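Local coordinates for protein type II restriction enzyme AgeI (Thalassobius gelatinovorus, PDB 5DWA) that recognises the double-stranded DNA sequence 5'-ACCGGT-3' and cleaves it after the first A, acting as a type II restriction endonuclease of the PD-(D/E)XK class, at residues Asp18-Phe32 and Ile47-Ala61. Numbering follows the deposited sequence.
Sequences DNVSEEQYQQISDYF and IGQAFVMATEVCPDA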
loop_
_atom_site.group_PDB
_atom_site.type_symbol
_atom_site.label_atom_id
_atom_site.label_comp_id
_atom_site.label_asym_id
_atom_site.label_seq_id
_atom_site.Cartn_x
_atom_site.Cartn_y
_atom_site.Cartn_z
ATOM N N ASP A 18 27.181 -4.766 -10.850
ATOM C CA ASP A 18 28.109 -4.109 -11.766
ATOM C C ASP A 18 28.741 -2.856 -11.180
ATOM O O ASP A 18 28.085 -2.092 -10.472
ATOM C CB ASP A 18 27.390 -3.747 -13.067
ATOM C CG ASP A 18 26.724 -4.940 -13.715
ATOM O OD1 ASP A 18 27.377 -5.998 -13.818
ATOM O OD2 ASP A 18 25.547 -4.821 -14.116
ATOM N N ASN A 19 30.020 -2.657 -11.496
ATOM C CA ASN A 19 30.789 -1.484 -11.070
ATOM C C ASN A 19 30.836 -1.291 -9.560
ATOM O O ASN A 19 30.858 -0.165 -9.060
ATOM C CB ASN A 19 30.247 -0.230 -11.754
ATOM C CG ASN A 19 30.514 -0.236 -13.245
ATOM O OD1 ASN A 19 31.667 -0.163 -13.677
ATOM N ND2 ASN A 19 29.460 -0.355 -14.038
ATOM N N VAL A 20 30.850 -2.409 -8.843
ATOM C CA VAL A 20 31.140 -2.421 -7.418
ATOM C C VAL A 20 32.166 -3.510 -7.172
ATOM O O VAL A 20 31.931 -4.667 -7.505
ATOM C CB VAL A 20 29.889 -2.695 -6.561
ATOM C CG1 VAL A 20 30.252 -2.721 -5.079
ATOM C CG2 VAL A 20 28.816 -1.654 -6.835
ATOM N N SER A 21 33.306 -3.139 -6.610
ATOM C CA SER A 21 34.329 -4.122 -6.284
ATOM C C SER A 21 34.089 -4.666 -4.884
ATOM O O SER A 21 33.364 -4.060 -4.088
ATOM C CB SER A 21 35.724 -3.506 -6.383
ATOM O OG SER A 21 35.930 -2.547 -5.365
ATOM N N GLU A 22 34.706 -5.803 -4.576
ATOM C CA GLU A 22 34.664 -6.340 -3.222
ATOM C C GLU A 22 35.122 -5.293 -2.212
ATOM O O GLU A 22 34.554 -5.171 -1.130
ATOM C CB GLU A 22 35.535 -7.597 -3.108
ATOM C CG GLU A 22 34.942 -8.840 -3.750
ATOM C CD GLU A 22 33.950 -9.552 -2.844
ATOM O OE1 GLU A 22 33.691 -9.055 -1.728
ATOM O OE2 GLU A 22 33.433 -10.617 -3.245
ATOM N N GLU A 23 36.141 -4.522 -2.576
ATOM C CA GLU A 23 36.705 -3.532 -1.665
ATOM C C GLU A 23 35.765 -2.345 -1.461
ATOM O O GLU A 23 35.648 -1.829 -0.350
ATOM C CB GLU A 23 38.063 -3.046 -2.177
ATOM C CG GLU A 23 39.001 -4.162 -2.621
ATOM C CD GLU A 23 39.001 -4.360 -4.123
ATOM O OE1 GLU A 23 39.649 -3.559 -4.827
ATOM O OE2 GLU A 23 38.347 -5.313 -4.599
ATOM N N GLN A 24 35.106 -1.916 -2.533
ATOM C CA GLN A 24 34.127 -0.836 -2.434
ATOM C C GLN A 24 32.934 -1.275 -1.596
ATOM O O GLN A 24 32.424 -0.512 -0.776
ATOM C CB GLN A 24 33.666 -0.399 -3.821
ATOM C CG GLN A 24 34.691 0.430 -4.577
ATOM C CD GLN A 24 34.347 0.583 -6.047
ATOM O OE1 GLN A 24 33.687 -0.272 -6.638
ATOM N NE2 GLN A 24 34.798 1.679 -6.646
ATOM N N TYR A 25 32.500 -2.514 -1.808
ATOM C CA TYR A 25 31.412 -3.094 -1.026
ATOM C C TYR A 25 31.759 -3.078 0.463
ATOM O O TYR A 25 30.949 -2.666 1.295
ATOM C CB TYR A 25 31.101 -4.524 -1.499
ATOM C CG TYR A 25 29.920 -5.154 -0.788
ATOM C CD1 TYR A 25 28.653 -5.143 -1.351
ATOM C CD2 TYR A 25 30.072 -5.740 0.463
ATOM C CE1 TYR A 25 27.578 -5.714 -0.696
ATOM C CE2 TYR A 25 29.000 -6.305 1.126
ATOM C CZ TYR A 25 27.755 -6.287 0.546
ATOM O OH TYR A 25 26.690 -6.860 1.209
ATOM N N GLN A 26 32.966 -3.517 0.807
ATOM C CA GLN A 26 33.376 -3.513 2.211
ATOM C C GLN A 26 33.413 -2.104 2.793
ATOM O O GLN A 26 33.071 -1.902 3.952
ATOM C CB GLN A 26 34.745 -4.187 2.377
ATOM C CG GLN A 26 35.090 -4.514 3.826
ATOM C CD GLN A 26 34.150 -5.547 4.425
ATOM O OE1 GLN A 26 34.009 -6.648 3.899
ATOM N NE2 GLN A 26 33.501 -5.194 5.527
ATOM N N GLN A 27 33.831 -1.131 1.985
ATOM C CA GLN A 27 33.853 0.265 2.425
ATOM C C GLN A 27 32.445 0.729 2.774
ATOM O O GLN A 27 32.222 1.365 3.804
ATOM C CB GLN A 27 34.441 1.177 1.347
ATOM C CG GLN A 27 35.922 0.995 1.076
ATOM C CD GLN A 27 36.390 1.823 -0.104
ATOM O OE1 GLN A 27 37.041 1.315 -1.016
ATOM N NE2 GLN A 27 36.053 3.107 -0.095
ATOM N N ILE A 28 31.498 0.405 1.899
ATOM C CA ILE A 28 30.110 0.776 2.126
ATOM C C ILE A 28 29.588 0.069 3.372
ATOM O O ILE A 28 28.942 0.678 4.221
ATOM C CB ILE A 28 29.237 0.423 0.910
ATOM C CG1 ILE A 28 29.653 1.263 -0.303
ATOM C CG2 ILE A 28 27.755 0.641 1.225
ATOM C CD1 ILE A 28 29.111 0.758 -1.635
ATOM N N SER A 29 29.890 -1.221 3.482
ATOM C CA SER A 29 29.458 -2.003 4.631
ATOM C C SER A 29 30.035 -1.444 5.931
ATOM O O SER A 29 29.326 -1.322 6.928
ATOM C CB SER A 29 29.860 -3.469 4.458
ATOM O OG SER A 29 29.328 -4.260 5.505
ATOM N N ASP A 30 31.319 -1.092 5.912
ATOM C CA ASP A 30 31.992 -0.564 7.096
ATOM C C ASP A 30 31.393 0.752 7.589
ATOM O O ASP A 30 31.416 1.041 8.787
ATOM C CB ASP A 30 33.488 -0.362 6.826
ATOM C CG ASP A 30 34.250 -1.676 6.725
ATOM O OD1 ASP A 30 33.686 -2.727 7.094
ATOM O OD2 ASP A 30 35.419 -1.648 6.282
ATOM N N TYR A 31 30.871 1.552 6.665
ATOM C CA TYR A 31 30.217 2.805 7.034
ATOM C C TYR A 31 28.808 2.552 7.565
ATOM O O TYR A 31 28.396 3.115 8.574
ATOM C CB TYR A 31 30.165 3.755 5.838
ATOM C CG TYR A 31 29.425 5.043 6.112
ATOM C CD1 TYR A 31 29.925 5.970 7.014
ATOM C CD2 TYR A 31 28.230 5.334 5.469
ATOM C CE1 TYR A 31 29.254 7.159 7.271
ATOM C CE2 TYR A 31 27.552 6.518 5.718
ATOM C CZ TYR A 31 28.070 7.423 6.621
ATOM O OH TYR A 31 27.401 8.598 6.868
ATOM N N PHE A 32 28.089 1.667 6.887
ATOM C CA PHE A 32 26.657 1.491 7.125
ATOM C C PHE A 32 26.326 0.564 8.300
ATOM O O PHE A 32 25.462 0.884 9.109
ATOM C CB PHE A 32 26.007 0.977 5.838
ATOM C CG PHE A 32 24.516 0.760 5.925
ATOM C CD1 PHE A 32 23.675 1.726 6.453
ATOM C CD2 PHE A 32 23.959 -0.410 5.421
ATOM C CE1 PHE A 32 22.301 1.523 6.498
ATOM C CE2 PHE A 32 22.590 -0.622 5.460
ATOM C CZ PHE A 32 21.761 0.335 6.000
ATOM N N ILE A 47 20.238 5.008 6.615
ATOM C CA ILE A 47 20.094 4.516 5.253
ATOM C C ILE A 47 20.291 5.642 4.242
ATOM O O ILE A 47 20.980 5.476 3.234
ATOM C CB ILE A 47 18.715 3.861 5.059
ATOM C CG1 ILE A 47 18.538 2.670 6.003
ATOM C CG2 ILE A 47 18.507 3.419 3.609
ATOM C CD1 ILE A 47 17.083 2.304 6.206
ATOM N N GLY A 48 19.702 6.802 4.536
ATOM C CA GLY A 48 19.793 7.948 3.651
ATOM C C GLY A 48 21.226 8.383 3.440
ATOM O O GLY A 48 21.671 8.557 2.298
ATOM N N GLN A 49 21.958 8.547 4.537
ATOM C CA GLN A 49 23.348 8.983 4.441
ATOM C C GLN A 49 24.222 7.889 3.841
ATOM O O GLN A 49 25.116 8.177 3.047
ATOM C CB GLN A 49 23.888 9.421 5.811
ATOM C CG GLN A 49 23.222 10.675 6.389
ATOM C CD GLN A 49 23.230 11.875 5.438
ATOM O OE1 GLN A 49 24.154 12.056 4.642
ATOM N NE2 GLN A 49 22.187 12.697 5.519
ATOM N N ALA A 50 23.952 6.623 4.176
ATOM C CA ALA A 50 24.705 5.537 3.570
ATOM C C ALA A 50 24.497 5.474 2.056
ATOM O O ALA A 50 25.405 5.112 1.305
ATOM C CB ALA A 50 24.331 4.218 4.208
ATOM N N PHE A 51 23.304 5.826 1.595
ATOM C CA PHE A 51 23.051 5.817 0.164
ATOM C C PHE A 51 23.845 6.907 -0.549
ATOM O O PHE A 51 24.407 6.683 -1.623
ATOM C CB PHE A 51 21.553 5.975 -0.121
ATOM C CG PHE A 51 21.201 5.892 -1.582
ATOM C CD1 PHE A 51 21.544 4.770 -2.328
ATOM C CD2 PHE A 51 20.505 6.919 -2.207
ATOM C CE1 PHE A 51 21.212 4.684 -3.675
ATOM C CE2 PHE A 51 20.170 6.843 -3.551
ATOM C CZ PHE A 51 20.519 5.719 -4.287
ATOM N N VAL A 52 23.882 8.094 0.046
ATOM C CA VAL A 52 24.654 9.194 -0.520
ATOM C C VAL A 52 26.138 8.821 -0.551
ATOM O O VAL A 52 26.834 9.062 -1.541
ATOM C CB VAL A 52 24.442 10.481 0.281
ATOM C CG1 VAL A 52 25.381 11.581 -0.194
ATOM C CG2 VAL A 52 22.998 10.943 0.162
ATOM N N MET A 53 26.597 8.200 0.529
ATOM C CA MET A 53 27.965 7.706 0.604
ATOM C C MET A 53 28.224 6.624 -0.441
ATOM O O MET A 53 29.214 6.680 -1.172
ATOM C CB MET A 53 28.260 7.179 2.015
ATOM C CG MET A 53 29.680 6.656 2.223
ATOM S SD MET A 53 29.776 4.885 1.913
ATOM C CE MET A 53 31.461 4.567 2.457
ATOM N N ALA A 54 27.328 5.643 -0.527
ATOM C CA ALA A 54 27.553 4.510 -1.427
ATOM C C ALA A 54 27.604 4.926 -2.891
ATOM O O ALA A 54 28.378 4.371 -3.670
ATOM C CB ALA A 54 26.472 3.440 -1.229
ATOM N N THR A 55 26.762 5.886 -3.272
ATOM C CA THR A 55 26.747 6.342 -4.651
ATOM C C THR A 55 27.964 7.193 -4.980
ATOM O O THR A 55 28.325 7.337 -6.146
ATOM C CB THR A 55 25.470 7.142 -4.973
ATOM O OG1 THR A 55 25.278 8.166 -3.991
ATOM C CG2 THR A 55 24.265 6.213 -4.975
ATOM N N GLU A 56 28.601 7.749 -3.957
ATOM C CA GLU A 56 29.830 8.488 -4.186
ATOM C C GLU A 56 31.024 7.532 -4.236
ATOM O O GLU A 56 31.958 7.748 -5.004
ATOM C CB GLU A 56 30.004 9.567 -3.119
ATOM C CG GLU A 56 29.038 10.739 -3.334
ATOM C CD GLU A 56 29.102 11.789 -2.246
ATOM O OE1 GLU A 56 29.938 11.653 -1.329
ATOM O OE2 GLU A 56 28.315 12.756 -2.311
ATOM N N VAL A 57 30.977 6.454 -3.456
ATOM C CA VAL A 57 32.008 5.417 -3.524
ATOM C C VAL A 57 31.934 4.670 -4.851
ATOM O O VAL A 57 32.955 4.320 -5.444
ATOM C CB VAL A 57 31.875 4.396 -2.368
ATOM C CG1 VAL A 57 32.823 3.208 -2.567
ATOM C CG2 VAL A 57 32.130 5.070 -1.043
ATOM N N CYS A 58 30.711 4.426 -5.313
ATOM C CA CYS A 58 30.481 3.683 -6.543
ATOM C C CYS A 58 29.628 4.480 -7.520
ATOM O O CYS A 58 28.458 4.156 -7.747
ATOM C CB CYS A 58 29.813 2.342 -6.237
ATOM S SG CYS A 58 30.808 1.286 -5.153
ATOM N N PRO A 59 30.214 5.521 -8.121
ATOM C CA PRO A 59 29.426 6.422 -8.969
ATOM C C PRO A 59 28.949 5.804 -10.282
ATOM O O PRO A 59 28.027 6.344 -10.897
ATOM C CB PRO A 59 30.393 7.577 -9.237
ATOM C CG PRO A 59 31.755 6.980 -9.085
ATOM C CD PRO A 59 31.633 5.917 -8.039
ATOM N N ASP A 60 29.555 4.700 -10.709
ATOM C CA ASP A 60 29.153 4.069 -11.960
ATOM C C ASP A 60 28.193 2.913 -11.733
ATOM O O ASP A 60 27.673 2.327 -12.685
ATOM C CB ASP A 60 30.381 3.586 -12.730
ATOM C CG ASP A 60 31.255 4.730 -13.195
ATOM O OD1 ASP A 60 30.711 5.826 -13.448
ATOM O OD2 ASP A 60 32.482 4.535 -13.307
ATOM N N ALA A 61 27.958 2.586 -10.468
ATOM C CA ALA A 61 27.054 1.503 -10.130
ATOM C C ALA A 61 25.621 1.974 -10.306
ATOM O O ALA A 61 25.349 3.178 -10.286
ATOM C CB ALA A 61 27.293 1.025 -8.712
HETATM O O HOH W 1 31.209 2.655 -9.496
HETATM O O HOH W 2 26.614 -0.190 -13.398
#
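Two waters join Asn19 to Asp60 where the loop before helix 22-36 meets the turn after helix 43-57, at the open end of an antiparallel helical hairpin: one donates to Asp60 O at 2.8 Å and accepts from Asn19 ND2, the other donates to Asn19 O and accepts from Asp60 N. Next to this bridge Cys58 turns SG against Gln24 CB at 3.6 Å, with Val20 CG2 and Ile28 CD1 also on the sulfur. Gln24 closes a capping box with Ser21: its OE1 accepts from Ser21 N at 2.9 Å, while Ser21 OG takes Gln24 N. Replacing Gln24 with an alanine would probably leave Ser21 N without this acceptor and Val57 CG1 without the CG methylene lying against it. Ile28 CD1 packs on Ala54 CB. Met53 CG, anti to the backbone N (chi1 -179°), meets the Tyr31 ring in an off-centre CH-pi contact; the bend at chi2 (-93°) sets SD oblique to the ring, a Met-aromatic contact, and brings CE to Tyr31 CB. Phe32, also touched by helix 63-78, presses CD1 on Ala50 CB at 3.4 Å. Helices 22-32 and 47-57, antiparallel at 160°, thus pair by shape and apolar burial, with water bridging the loop end.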